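Local coordinates for protein sensory transduction histidine kinase, putative (Borrelia burgdorferi, PDB 5BWJ) that probably acts as the sensor kinase of a two-component phosphorelay, this piece being its periplasmic Venus flytrap domain, linked to sensing small molecules during tick feeding, at residues F10-Q15 with I65-T70; I89-F94 with L174-G179; G115-T120 with D138-L143; P18-N23 with G30-I35. All coordinates share one frame; numbering follows the deposited sequence.

Interaction 1: F10-Q15 with I65-T70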
loop_
_atom_site.group_PDB
_atom_site.type_symbol
_atom_site.label_atom_id
_atom_site.label_comp_id
_atom_site.label_asym_id
_atom_site.label_seq_id
_atom_site.Cartn_x
_atom_site.Cartn_y
_atom_site.Cartn_z
ATOM N N PHE B 10 9.115 8.044 -19.513
ATOM C CA PHE B 10 8.341 7.179 -18.631
ATOM C C PHE B 10 6.854 7.477 -18.783
ATOM O O PHE B 10 6.424 8.623 -18.638
ATOM C CB PHE B 10 8.774 7.364 -17.175
ATOM C CG PHE B 10 10.092 6.719 -16.846
ATOM C CD1 PHE B 10 10.138 5.467 -16.256
ATOM C CD2 PHE B 10 11.284 7.364 -17.127
ATOM C CE1 PHE B 10 11.351 4.869 -15.951
ATOM C CE2 PHE B 10 12.498 6.773 -16.827
ATOM C CZ PHE B 10 12.530 5.521 -16.235
ATOM N N LYS B 11 6.076 6.445 -19.091
ATOM C CA LYS B 11 4.626 6.583 -19.195
ATOM C C LYS B 11 3.940 6.012 -17.961
ATOM O O LYS B 11 3.982 4.804 -17.716
ATOM C CB LYS B 11 4.103 5.893 -20.455
ATOM C CG LYS B 11 4.296 6.709 -21.724
ATOM C CD LYS B 11 3.513 6.118 -22.883
ATOM C CE LYS B 11 3.676 6.938 -24.147
ATOM N NZ LYS B 11 3.167 8.330 -23.996
ATOM N N LEU B 12 3.315 6.892 -17.185
ATOM C CA LEU B 12 2.590 6.489 -15.986
ATOM C C LEU B 12 1.139 6.187 -16.338
ATOM O O LEU B 12 0.368 7.085 -16.679
ATOM C CB LEU B 12 2.672 7.582 -14.916
ATOM C CG LEU B 12 4.092 8.054 -14.577
ATOM C CD1 LEU B 12 4.072 9.111 -13.484
ATOM C CD2 LEU B 12 4.977 6.893 -14.167
ATOM N N VAL B 13 0.775 4.911 -16.261
ATOM C CA VAL B 13 -0.542 4.462 -16.699
ATOM C C VAL B 13 -1.558 4.510 -15.561
ATOM O O VAL B 13 -1.299 4.010 -14.465
ATOM C CB VAL B 13 -0.484 3.027 -17.263
ATOM C CG1 VAL B 13 -1.838 2.620 -17.838
ATOM C CG2 VAL B 13 0.594 2.920 -18.331
ATOM N N ASP B 14 -2.711 5.115 -15.837
ATOM C CA ASP B 14 -3.827 5.147 -14.896
ATOM C C ASP B 14 -3.395 5.809 -13.581
ATOM O O ASP B 14 -2.830 6.905 -13.598
ATOM C CB ASP B 14 -4.356 3.723 -14.674
ATOM C CG ASP B 14 -5.723 3.695 -14.008
ATOM O OD1 ASP B 14 -6.427 4.726 -14.024
ATOM O OD2 ASP B 14 -6.096 2.632 -13.468
ATOM N N GLN B 15 -3.659 5.156 -12.450
ATOM C CA GLN B 15 -3.250 5.669 -11.148
ATOM C C GLN B 15 -2.728 4.526 -10.287
ATOM O O GLN B 15 -3.131 3.373 -10.456
ATOM C CB GLN B 15 -4.414 6.374 -10.450
ATOM C CG GLN B 15 -5.005 7.527 -11.249
ATOM C CD GLN B 15 -6.063 8.284 -10.473
ATOM O OE1 GLN B 15 -5.792 8.834 -9.403
ATOM N NE2 GLN B 15 -7.281 8.309 -11.003
ATOM N N ILE B 65 9.171 3.647 -21.200
ATOM C CA ILE B 65 9.158 2.719 -20.077
ATOM C C ILE B 65 7.828 2.867 -19.345
ATOM O O ILE B 65 7.471 3.962 -18.909
ATOM C CB ILE B 65 10.332 2.981 -19.115
ATOM C CG1 ILE B 65 11.657 2.968 -19.887
ATOM C CG2 ILE B 65 10.350 1.939 -17.999
ATOM C CD1 ILE B 65 12.840 3.469 -19.090
ATOM N N TYR B 66 7.097 1.764 -19.213
ATOM C CA TYR B 66 5.726 1.802 -18.708
ATOM C C TYR B 66 5.604 1.383 -17.246
ATOM O O TYR B 66 6.078 0.317 -16.850
ATOM C CB TYR B 66 4.833 0.910 -19.571
ATOM C CG TYR B 66 4.551 1.484 -20.940
ATOM C CD1 TYR B 66 5.487 1.389 -21.961
ATOM C CD2 TYR B 66 3.349 2.120 -21.211
ATOM C CE1 TYR B 66 5.232 1.913 -23.213
ATOM C CE2 TYR B 66 3.084 2.645 -22.459
ATOM C CZ TYR B 66 4.028 2.541 -23.456
ATOM O OH TYR B 66 3.764 3.067 -24.700
ATOM N N LEU B 67 4.959 2.240 -16.460
ATOM C CA LEU B 67 4.639 1.952 -15.066
ATOM C C LEU B 67 3.125 1.907 -14.890
ATOM O O LEU B 67 2.393 2.607 -15.589
ATOM C CB LEU B 67 5.246 3.007 -14.136
ATOM C CG LEU B 67 6.749 3.274 -14.266
ATOM C CD1 LEU B 67 7.211 4.252 -13.195
ATOM C CD2 LEU B 67 7.545 1.988 -14.179
ATOM N N GLY B 68 2.662 1.083 -13.955
ATOM C CA GLY B 68 1.242 0.962 -13.676
ATOM C C GLY B 68 0.576 -0.184 -14.412
ATOM O O GLY B 68 -0.651 -0.277 -14.443
ATOM N N LEU B 69 1.384 -1.054 -15.013
ATOM C CA LEU B 69 0.867 -2.232 -15.700
ATOM C C LEU B 69 1.094 -3.477 -14.857
ATOM O O LEU B 69 2.101 -3.589 -14.158
ATOM C CB LEU B 69 1.532 -2.409 -17.067
ATOM C CG LEU B 69 1.388 -1.262 -18.068
ATOM C CD1 LEU B 69 2.067 -1.633 -19.377
ATOM C CD2 LEU B 69 -0.076 -0.908 -18.304
ATOM N N THR B 70 0.146 -4.404 -14.926
ATOM C CA THR B 70 0.284 -5.702 -14.278
ATOM C C THR B 70 0.320 -6.777 -15.353
ATOM O O THR B 70 -0.123 -6.544 -16.479
ATOM C CB THR B 70 -0.868 -5.976 -13.294
ATOM O OG1 THR B 70 -2.124 -5.775 -13.955
ATOM C CG2 THR B 70 -0.777 -5.047 -12.095
HETATM O O HOH W 1 -2.042 1.245 -12.943
#
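Lys11 reaches across to both sides of Tyr66 in the neighbouring parallel strand: its N-H is taken by Ile65 O at 2.9 Å, and its carbonyl O receives Leu67 N at 3.0 Å in a nearly straight bond (174°). Val13 N then donates to Leu67 O at 2.9 Å, so three bonds alternate between the strands 10-13 and 65-67. Past the last of them the chain turns at Gly68, and a water sits between Val13 O and Gly68 O where the strands part; Val13 O also accepts from Tyr20 OH. On one face of the sheet the aliphatic part of Lys11 runs alongside the Tyr66 ring, CB over the face and CD 3.5 Å from Tyr66 CE2. The polar ends go further: Lys11 NZ forms salt bridges with Glu50 and Glu61, and Tyr66 OH bonds to Glu61 N. On the other face Ile65 CD1 lies over the Phe10 ring, 4.0 Å from its centroid, and Leu12 CD2 meets Leu67 CD1 at 3.6 Å. Val13, with CG1 anti to its N (chi1 -175°), sends both methyls to Leu69 CD2. Along its other edge, strand 6-13 bonds to strand 45-52, and helix 32-42 packs on the Phe10-Leu12 face. Adjacent parallel strands backed by a helix are characteristic of the alpha/beta lobes of the Venus flytrap fold.

Interaction 2: I89-F94 with L174-G179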
loop_
_atom_site.group_PDB
_atom_site.type_symbol
_atom_site.label_atom_id
_atom_site.label_comp_id
_atom_site.label_asym_id
_atom_site.label_seq_id
_atom_site.Cartn_x
_atom_site.Cartn_y
_atom_site.Cartn_z
ATOM N N ILE B 89 -2.856 -5.912 -3.097
ATOM C CA ILE B 89 -3.779 -6.999 -2.812
ATOM C C ILE B 89 -5.040 -6.795 -3.641
ATOM O O ILE B 89 -5.599 -5.700 -3.674
ATOM C CB ILE B 89 -4.135 -7.072 -1.310
ATOM C CG1 ILE B 89 -2.863 -7.284 -0.482
ATOM C CG2 ILE B 89 -5.146 -8.194 -1.053
ATOM C CD1 ILE B 89 -3.080 -7.310 1.028
ATOM N N SER B 90 -5.474 -7.847 -4.328
ATOM C CA SER B 90 -6.705 -7.788 -5.102
ATOM C C SER B 90 -7.903 -7.813 -4.160
ATOM O O SER B 90 -7.999 -8.681 -3.295
ATOM C CB SER B 90 -6.779 -8.951 -6.094
ATOM O OG SER B 90 -6.937 -10.187 -5.418
ATOM N N ILE B 91 -8.811 -6.859 -4.334
ATOM C CA ILE B 91 -9.981 -6.749 -3.469
ATOM C C ILE B 91 -11.246 -6.521 -4.285
ATOM O O ILE B 91 -11.264 -5.732 -5.234
ATOM C CB ILE B 91 -9.805 -5.607 -2.433
ATOM C CG1 ILE B 91 -8.872 -6.077 -1.311
ATOM C CG2 ILE B 91 -11.160 -5.166 -1.852
ATOM C CD1 ILE B 91 -8.652 -5.072 -0.194
ATOM N N LEU B 92 -12.299 -7.240 -3.911
ATOM C CA LEU B 92 -13.622 -7.020 -4.472
ATOM C C LEU B 92 -14.349 -5.992 -3.610
ATOM O O LEU B 92 -14.682 -6.269 -2.456
ATOM C CB LEU B 92 -14.408 -8.332 -4.539
ATOM C CG LEU B 92 -15.713 -8.297 -5.335
ATOM C CD1 LEU B 92 -15.438 -8.106 -6.821
ATOM C CD2 LEU B 92 -16.516 -9.564 -5.100
ATOM N N PHE B 93 -14.569 -4.804 -4.168
ATOM C CA PHE B 93 -15.223 -3.710 -3.451
ATOM C C PHE B 93 -16.707 -3.600 -3.784
ATOM O O PHE B 93 -17.140 -3.992 -4.865
ATOM C CB PHE B 93 -14.553 -2.375 -3.780
ATOM C CG PHE B 93 -13.209 -2.184 -3.141
ATOM C CD1 PHE B 93 -13.101 -1.939 -1.782
ATOM C CD2 PHE B 93 -12.057 -2.216 -3.905
ATOM C CE1 PHE B 93 -11.866 -1.750 -1.197
ATOM C CE2 PHE B 93 -10.820 -2.027 -3.325
ATOM C CZ PHE B 93 -10.725 -1.793 -1.969
ATOM N N PHE B 94 -17.479 -3.047 -2.851
ATOM C CA PHE B 94 -18.870 -2.688 -3.114
ATOM C C PHE B 94 -19.281 -1.536 -2.203
ATOM O O PHE B 94 -18.564 -1.191 -1.265
ATOM C CB PHE B 94 -19.799 -3.891 -2.924
ATOM C CG PHE B 94 -19.808 -4.447 -1.529
ATOM C CD1 PHE B 94 -18.875 -5.393 -1.139
ATOM C CD2 PHE B 94 -20.761 -4.037 -0.610
ATOM C CE1 PHE B 94 -18.885 -5.909 0.144
ATOM C CE2 PHE B 94 -20.776 -4.549 0.673
ATOM C CZ PHE B 94 -19.837 -5.488 1.050
ATOM N N LEU B 174 -15.593 2.451 0.279
ATOM C CA LEU B 174 -15.963 1.135 -0.239
ATOM C C LEU B 174 -15.701 0.012 0.762
ATOM O O LEU B 174 -14.709 0.032 1.492
ATOM C CB LEU B 174 -15.209 0.849 -1.539
ATOM C CG LEU B 174 -15.445 1.847 -2.675
ATOM C CD1 LEU B 174 -14.612 1.477 -3.890
ATOM C CD2 LEU B 174 -16.923 1.925 -3.042
ATOM N N VAL B 175 -16.597 -0.970 0.773
ATOM C CA VAL B 175 -16.504 -2.097 1.693
ATOM C C VAL B 175 -15.752 -3.260 1.051
ATOM O O VAL B 175 -15.953 -3.571 -0.123
ATOM C CB VAL B 175 -17.906 -2.573 2.139
ATOM C CG1 VAL B 175 -17.802 -3.732 3.123
ATOM C CG2 VAL B 175 -18.680 -1.423 2.763
ATOM N N ILE B 176 -14.885 -3.894 1.830
ATOM C CA ILE B 176 -14.126 -5.049 1.366
ATOM C C ILE B 176 -14.957 -6.324 1.466
ATOM O O ILE B 176 -15.561 -6.602 2.503
ATOM C CB ILE B 176 -12.827 -5.230 2.176
ATOM C CG1 ILE B 176 -11.958 -3.975 2.070
ATOM C CG2 ILE B 176 -12.051 -6.449 1.681
ATOM C CD1 ILE B 176 -10.794 -3.947 3.035
ATOM N N PHE B 177 -14.976 -7.099 0.387
ATOM C CA PHE B 177 -15.689 -8.372 0.363
ATOM C C PHE B 177 -14.901 -9.429 1.130
ATOM O O PHE B 177 -13.779 -9.776 0.754
ATOM C CB PHE B 177 -15.931 -8.823 -1.078
ATOM C CG PHE B 177 -16.745 -10.080 -1.192
ATOM C CD1 PHE B 177 -16.162 -11.265 -1.609
ATOM C CD2 PHE B 177 -18.095 -10.078 -0.881
ATOM C CE1 PHE B 177 -16.910 -12.423 -1.716
ATOM C CE2 PHE B 177 -18.847 -11.235 -0.984
ATOM C CZ PHE B 177 -18.253 -12.408 -1.402
ATOM N N THR B 178 -15.501 -9.939 2.202
ATOM C CA THR B 178 -14.836 -10.865 3.116
ATOM C C THR B 178 -14.410 -12.165 2.433
ATOM O O THR B 178 -13.417 -12.779 2.826
ATOM C CB THR B 178 -15.756 -11.206 4.316
ATOM O OG1 THR B 178 -16.140 -9.996 4.982
ATOM C CG2 THR B 178 -15.060 -12.125 5.318
ATOM N N GLY B 179 -15.155 -12.575 1.411
ATOM C CA GLY B 179 -14.918 -13.847 0.749
ATOM C C GLY B 179 -13.505 -14.021 0.220
ATOM O O GLY B 179 -12.769 -13.050 0.048
HETATM O O HOH W 2 -12.456 -8.665 -1.456
#
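Phe94 folds its ring back over Val175, whose CB sits over the ring face, 3.9 Å from the centroid, and whose CG1 comes to 3.4 Å from Phe94 CZ. A chi1 of 62°, with CG wedged between N and the carbonyl carbon, brings the ring there. The same two residues form a hydrogen-bonded antiparallel pair: Val175 N gives Phe94 O a bond of 2.8 Å, and Phe94 N returns a longer one to Val175 O. The other face of this short pairing is close-packed as well. Phe93 crosses Leu174 at about a right angle, CD1 lying 3.5 Å from Leu174 CB, while Ile91 CG2 sits over the centre of the Phe93 ring and touches Ile176 CG2. Toward Phe177 the pairing is looser. Phe177 N still donates to Leu92 O at 3.0 Å, bent to 145°, but beyond it a water takes Leu92 N and donates to Phe177 O in place of direct strand bonds, and Thr178 is exposed and poorly ordered. Leu92 CD2 makes an off-centre CH-pi contact with the Phe177 ring. Strand 154-156 pairs with strand 79-94 and packs against Leu92, Phe93 and Leu174, whereas Val175 and Ile176 lie against Glu29 and Tyr21 of the second subunit.

Interaction 3: G115-T120 with D138-L143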
loop_
_atom_site.group_PDB
_atom_site.type_symbol
_atom_site.label_atom_id
_atom_site.label_comp_id
_atom_site.label_asym_id
_atom_site.label_seq_id
_atom_site.Cartn_x
_atom_site.Cartn_y
_atom_site.Cartn_z
ATOM N N GLY B 115 -17.118 -5.256 -12.131
ATOM C CA GLY B 115 -16.313 -4.339 -12.918
ATOM C C GLY B 115 -14.829 -4.579 -12.707
ATOM O O GLY B 115 -14.391 -4.881 -11.598
ATOM N N VAL B 116 -14.051 -4.441 -13.774
ATOM C CA VAL B 116 -12.608 -4.641 -13.707
ATOM C C VAL B 116 -11.937 -3.881 -14.845
ATOM O O VAL B 116 -12.515 -3.732 -15.920
ATOM C CB VAL B 116 -12.238 -6.146 -13.785
ATOM C CG1 VAL B 116 -12.575 -6.725 -15.157
ATOM C CG2 VAL B 116 -10.765 -6.362 -13.454
ATOM N N ILE B 117 -10.724 -3.393 -14.607
ATOM C CA ILE B 117 -9.979 -2.702 -15.653
ATOM C C ILE B 117 -9.492 -3.711 -16.689
ATOM O O ILE B 117 -8.942 -4.756 -16.342
ATOM C CB ILE B 117 -8.779 -1.917 -15.083
ATOM C CG1 ILE B 117 -9.267 -0.868 -14.081
ATOM C CG2 ILE B 117 -7.999 -1.237 -16.207
ATOM C CD1 ILE B 117 -8.158 -0.172 -13.311
ATOM N N LYS B 118 -9.706 -3.388 -17.959
ATOM C CA LYS B 118 -9.334 -4.274 -19.055
ATOM C C LYS B 118 -7.820 -4.422 -19.163
ATOM O O LYS B 118 -7.074 -3.498 -18.843
ATOM C CB LYS B 118 -9.901 -3.751 -20.378
ATOM N N ASN B 119 -7.382 -5.593 -19.616
ATOM C CA ASN B 119 -5.963 -5.880 -19.818
ATOM C C ASN B 119 -5.135 -5.740 -18.542
ATOM O O ASN B 119 -4.012 -5.237 -18.576
ATOM C CB ASN B 119 -5.392 -4.972 -20.909
ATOM C CG ASN B 119 -6.100 -5.144 -22.237
ATOM O OD1 ASN B 119 -6.644 -6.209 -22.527
ATOM N ND2 ASN B 119 -6.099 -4.095 -23.050
ATOM N N THR B 120 -5.696 -6.186 -17.423
ATOM C CA THR B 120 -4.971 -6.240 -16.157
ATOM C C THR B 120 -4.953 -7.671 -15.644
ATOM O O THR B 120 -5.689 -8.524 -16.140
ATOM C CB THR B 120 -5.604 -5.332 -15.085
ATOM O OG1 THR B 120 -6.908 -5.824 -14.748
ATOM C CG2 THR B 120 -5.709 -3.900 -15.584
ATOM N N ASP B 138 -11.839 1.118 -18.758
ATOM C CA ASP B 138 -10.569 1.493 -19.369
ATOM C C ASP B 138 -9.555 1.935 -18.320
ATOM O O ASP B 138 -8.349 1.843 -18.541
ATOM C CB ASP B 138 -10.773 2.615 -20.393
ATOM C CG ASP B 138 -11.579 2.171 -21.600
ATOM O OD1 ASP B 138 -11.551 0.966 -21.928
ATOM O OD2 ASP B 138 -12.234 3.030 -22.227
ATOM N N ASN B 139 -10.047 2.416 -17.182
ATOM C CA ASN B 139 -9.176 2.914 -16.121
ATOM C C ASN B 139 -9.876 2.943 -14.766
ATOM O O ASN B 139 -11.086 2.736 -14.680
ATOM C CB ASN B 139 -8.668 4.313 -16.470
ATOM C CG ASN B 139 -9.793 5.287 -16.756
ATOM O OD1 ASN B 139 -10.575 5.628 -15.870
ATOM N ND2 ASN B 139 -9.871 5.750 -17.997
ATOM N N SER B 140 -9.107 3.211 -13.716
ATOM C CA SER B 140 -9.629 3.193 -12.352
ATOM C C SER B 140 -10.768 4.189 -12.161
ATOM O O SER B 140 -11.778 3.871 -11.536
ATOM C CB SER B 140 -8.512 3.492 -11.347
ATOM O OG SER B 140 -7.527 2.475 -11.359
ATOM N N GLN B 141 -10.600 5.392 -12.696
ATOM C CA GLN B 141 -11.609 6.436 -12.560
ATOM C C GLN B 141 -12.941 5.999 -13.161
ATOM O O GLN B 141 -13.993 6.148 -12.538
ATOM C CB GLN B 141 -11.126 7.724 -13.223
ATOM C CG GLN B 141 -12.094 8.881 -13.125
ATOM C CD GLN B 141 -11.444 10.192 -13.506
ATOM O OE1 GLN B 141 -10.492 10.633 -12.860
ATOM N NE2 GLN B 141 -11.939 10.815 -14.570
ATOM N N GLU B 142 -12.890 5.458 -14.373
ATOM C CA GLU B 142 -14.091 4.959 -15.029
ATOM C C GLU B 142 -14.696 3.810 -14.233
ATOM O O GLU B 142 -15.916 3.708 -14.099
ATOM C CB GLU B 142 -13.773 4.501 -16.453
ATOM C CG GLU B 142 -14.942 3.842 -17.175
ATOM C CD GLU B 142 -14.566 3.355 -18.559
ATOM O OE1 GLU B 142 -13.593 3.887 -19.133
ATOM O OE2 GLU B 142 -15.238 2.434 -19.070
ATOM N N LEU B 143 -13.832 2.947 -13.707
ATOM C CA LEU B 143 -14.273 1.761 -12.985
ATOM C C LEU B 143 -15.056 2.128 -11.732
ATOM O O LEU B 143 -16.146 1.605 -11.496
ATOM C CB LEU B 143 -13.074 0.886 -12.609
ATOM C CG LEU B 143 -13.394 -0.343 -11.754
ATOM C CD1 LEU B 143 -14.390 -1.253 -12.462
ATOM C CD2 LEU B 143 -12.123 -1.106 -11.416
#
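Strand 115-117 runs past the start of helix 140-148 with its backbone closest where Ile117 CA and Asp138 CA stand 5.6 Å apart, and again at Gly115 and Leu143, whose CA atoms are 6.4 Å apart. Each segment contains a helix N-cap. Asn139 OD1 accepts from Glu142 N at 2.8 Å, while Asn139 ND2 bonds to Asn54; Thr120, capping the helix at 121-128, bonds through OG1 to Ile117 O at 2.8 Å, which ties the turn back to the strand end. Strands 114-117 and 134-137 are parallel neighbours joined through helix 121-128, a beta-alpha-beta crossover, and helix 140-148 follows the second strand to pack against the first, as in the alpha/beta lobes of Venus flytrap domains. Side-chain contact rests on Ile117 and Leu143, which cross at about a right angle, Ile117 CG1 lying 3.9 Å from Leu143 CD2. Leu143 has CG anti to its N (chi1 176°), and this carries CD1 tightly down onto the bare backbone of Gly115, 3.4 Å from Gly115 C. Ile117 extends CD1 along the first turn to Ser140 OG at 3.3 Å, with CG2 beside the Asp138 carbonyl. Ser140 OG itself is hydrogen-bonded to Asp14 OD2, and helix 161-169 lies against both Ser140 and Leu143.

Interaction 4: P18-N23 with G30-I35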
loop_
_atom_site.group_PDB
_atom_site.type_symbol
_atom_site.label_atom_id
_atom_site.label_comp_id
_atom_site.label_asym_id
_atom_site.label_seq_id
_atom_site.Cartn_x
_atom_site.Cartn_y
_atom_site.Cartn_z
ATOM N N PRO B 18 0.708 4.924 -3.628
ATOM C CA PRO B 18 0.982 6.362 -3.521
ATOM C C PRO B 18 2.030 6.861 -4.519
ATOM O O PRO B 18 2.537 7.972 -4.367
ATOM C CB PRO B 18 1.508 6.491 -2.095
ATOM C CG PRO B 18 2.295 5.226 -1.912
ATOM C CD PRO B 18 1.576 4.156 -2.715
ATOM N N PHE B 19 2.359 6.047 -5.515
ATOM C CA PHE B 19 3.400 6.403 -6.476
ATOM C C PHE B 19 2.970 7.558 -7.376
ATOM O O PHE B 19 3.742 8.485 -7.614
ATOM C CB PHE B 19 3.783 5.184 -7.315
ATOM C CG PHE B 19 4.470 4.111 -6.521
ATOM C CD1 PHE B 19 5.850 4.099 -6.401
ATOM C CD2 PHE B 19 3.737 3.130 -5.876
ATOM C CE1 PHE B 19 6.485 3.121 -5.663
ATOM C CE2 PHE B 19 4.365 2.150 -5.135
ATOM C CZ PHE B 19 5.742 2.145 -5.028
ATOM N N TYR B 20 1.740 7.504 -7.873
ATOM C CA TYR B 20 1.170 8.631 -8.596
ATOM C C TYR B 20 -0.345 8.507 -8.639
ATOM O O TYR B 20 -0.885 7.431 -8.898
ATOM C CB TYR B 20 1.747 8.729 -10.015
ATOM C CG TYR B 20 1.589 7.477 -10.844
ATOM C CD1 TYR B 20 0.464 7.281 -11.632
ATOM C CD2 TYR B 20 2.570 6.493 -10.844
ATOM C CE1 TYR B 20 0.316 6.139 -12.392
ATOM C CE2 TYR B 20 2.431 5.347 -11.599
ATOM C CZ TYR B 20 1.303 5.175 -12.371
ATOM O OH TYR B 20 1.164 4.035 -13.126
ATOM N N TYR B 21 -1.028 9.616 -8.368
ATOM C CA TYR B 21 -2.484 9.633 -8.336
ATOM C C TYR B 21 -3.005 11.060 -8.437
ATOM O O TYR B 21 -2.291 12.011 -8.126
ATOM C CB TYR B 21 -3.000 8.970 -7.058
ATOM C CG TYR B 21 -2.466 9.587 -5.784
ATOM C CD1 TYR B 21 -1.233 9.206 -5.268
ATOM C CD2 TYR B 21 -3.196 10.545 -5.094
ATOM C CE1 TYR B 21 -0.743 9.764 -4.103
ATOM C CE2 TYR B 21 -2.713 11.109 -3.927
ATOM C CZ TYR B 21 -1.486 10.715 -3.436
ATOM O OH TYR B 21 -1.002 11.274 -2.276
ATOM N N LYS B 22 -4.255 11.202 -8.871
ATOM C CA LYS B 22 -4.852 12.518 -9.073
ATOM C C LYS B 22 -5.319 13.144 -7.764
ATOM O O LYS B 22 -5.895 12.464 -6.913
ATOM C CB LYS B 22 -6.040 12.430 -10.033
ATOM C CG LYS B 22 -5.699 11.946 -11.429
ATOM C CD LYS B 22 -6.935 11.978 -12.321
ATOM C CE LYS B 22 -6.682 11.318 -13.664
ATOM N NZ LYS B 22 -7.906 11.297 -14.512
ATOM N N ASN B 23 -5.070 14.443 -7.621
ATOM C CA ASN B 23 -5.600 15.220 -6.505
ATOM C C ASN B 23 -6.797 16.060 -6.955
ATOM O O ASN B 23 -7.268 15.920 -8.083
ATOM C CB ASN B 23 -4.506 16.111 -5.903
ATOM C CG ASN B 23 -3.893 17.064 -6.918
ATOM O OD1 ASN B 23 -4.464 17.329 -7.977
ATOM N ND2 ASN B 23 -2.718 17.590 -6.590
ATOM N N GLY B 30 2.343 12.359 -5.932
ATOM C CA GLY B 30 2.986 11.072 -5.752
ATOM C C GLY B 30 4.473 11.167 -5.484
ATOM O O GLY B 30 5.066 12.243 -5.564
ATOM N N LEU B 31 5.074 10.022 -5.174
ATOM C CA LEU B 31 6.487 9.953 -4.819
ATOM C C LEU B 31 7.344 9.369 -5.943
ATOM O O LEU B 31 8.569 9.317 -5.824
ATOM C CB LEU B 31 6.664 9.122 -3.542
ATOM C CG LEU B 31 6.076 7.707 -3.544
ATOM C CD1 LEU B 31 7.070 6.696 -4.082
ATOM C CD2 LEU B 31 5.624 7.317 -2.149
ATOM N N ILE B 32 6.708 8.929 -7.026
ATOM C CA ILE B 32 7.434 8.294 -8.126
ATOM C C ILE B 32 8.395 9.276 -8.788
ATOM O O ILE B 32 9.456 8.888 -9.276
ATOM C CB ILE B 32 6.471 7.728 -9.204
ATOM C CG1 ILE B 32 7.226 6.849 -10.209
ATOM C CG2 ILE B 32 5.757 8.854 -9.952
ATOM C CD1 ILE B 32 7.778 5.563 -9.630
ATOM N N PHE B 33 8.015 10.549 -8.797
ATOM C CA PHE B 33 8.809 11.582 -9.450
ATOM C C PHE B 33 10.148 11.746 -8.740
ATOM O O PHE B 33 11.181 11.943 -9.378
ATOM C CB PHE B 33 8.038 12.904 -9.475
ATOM C CG PHE B 33 6.602 12.752 -9.892
ATOM C CD1 PHE B 33 6.267 12.591 -11.226
ATOM C CD2 PHE B 33 5.589 12.754 -8.946
ATOM C CE1 PHE B 33 4.947 12.440 -11.612
ATOM C CE2 PHE B 33 4.267 12.606 -9.325
ATOM C CZ PHE B 33 3.946 12.448 -10.662
ATOM N N SER B 34 10.118 11.652 -7.414
ATOM C CA SER B 34 11.332 11.687 -6.607
ATOM C C SER B 34 12.225 10.485 -6.905
ATOM O O SER B 34 13.444 10.619 -7.017
ATOM C CB SER B 34 10.978 11.720 -5.118
ATOM O OG SER B 34 12.142 11.623 -4.315
ATOM N N ILE B 35 11.611 9.312 -7.030
ATOM C CA ILE B 35 12.346 8.086 -7.322
ATOM C C ILE B 35 13.003 8.145 -8.698
ATOM O O ILE B 35 14.156 7.747 -8.859
ATOM C CB ILE B 35 11.426 6.848 -7.268
ATOM C CG1 ILE B 35 10.788 6.716 -5.884
ATOM C CG2 ILE B 35 12.212 5.577 -7.600
ATOM C CD1 ILE B 35 9.692 5.673 -5.816
#
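Phe19 places its ring against the start of helix 32-42 through a chi1 of -67°, CG beside its own N, and Leu31 turns up to meet it with CG held between N and the carbonyl carbon (chi1 55°). Leu31 CD1 thereby reaches Phe19 CD1 at 3.7 Å, while its other methyl, CD2, lies alongside Pro18 CG. Ile32 approaches the Phe19 side chain at about a right angle, its CD1 4.0 Å from Phe19 CD1, and Ile35 CD1 touches the ring at its edge, near the plane. The remaining branch of Ile32, CG2, sits beside Tyr20 CB and over the centre of the Phe33 ring. Beneath these side chains the two backbones are joined by Ile32 N, which donates to Phe19 O at 3.1 Å, in the carbonyl plane and on a lone pair. Leu31 N makes a weak bond to Pro18 O, 3.4 Å long. Gly30 CA lies close against both carbonyls, 3.3 Å from Phe19 O. Pro18, Phe19 and Leu31 pack on Ile91, Ile89 and Phe182 of the second subunit. Tyr21, its ring beside Gly30 CA, pairs through its backbone with Glu29, a magnesium-binding residue of this protein, though no ion is bound to it in this chain. The contact is thus mostly apolar and buried, yet polar backbone atoms at the helix start are met within it: the carbonyls of the 18-19 turn receive the amide of Ile32, the first helical residue, and more weakly that of Leu31 just before it.

Overall arrangement
Along the chain interaction 1 closes before interaction 2 opens; interaction 4 is nested in the loop closed by interaction 1, and interaction 3 in that closed by interaction 2. Interactions 1, 2 and 3 all reach the same large mixed sheet, through which long strand 79-94 runs. Interaction 1 lies nearest the chain's centre, its own centre about 12 Å from that of interaction 4 and 14 Å from that of interaction 3, and it touches both. The centre of interaction 2 is about 24 Å from those of interactions 1 and 4. Two well-separated parts of this sensor domain, interactions 2 and 4, contribute to the dimer, where they meet each other across the interface.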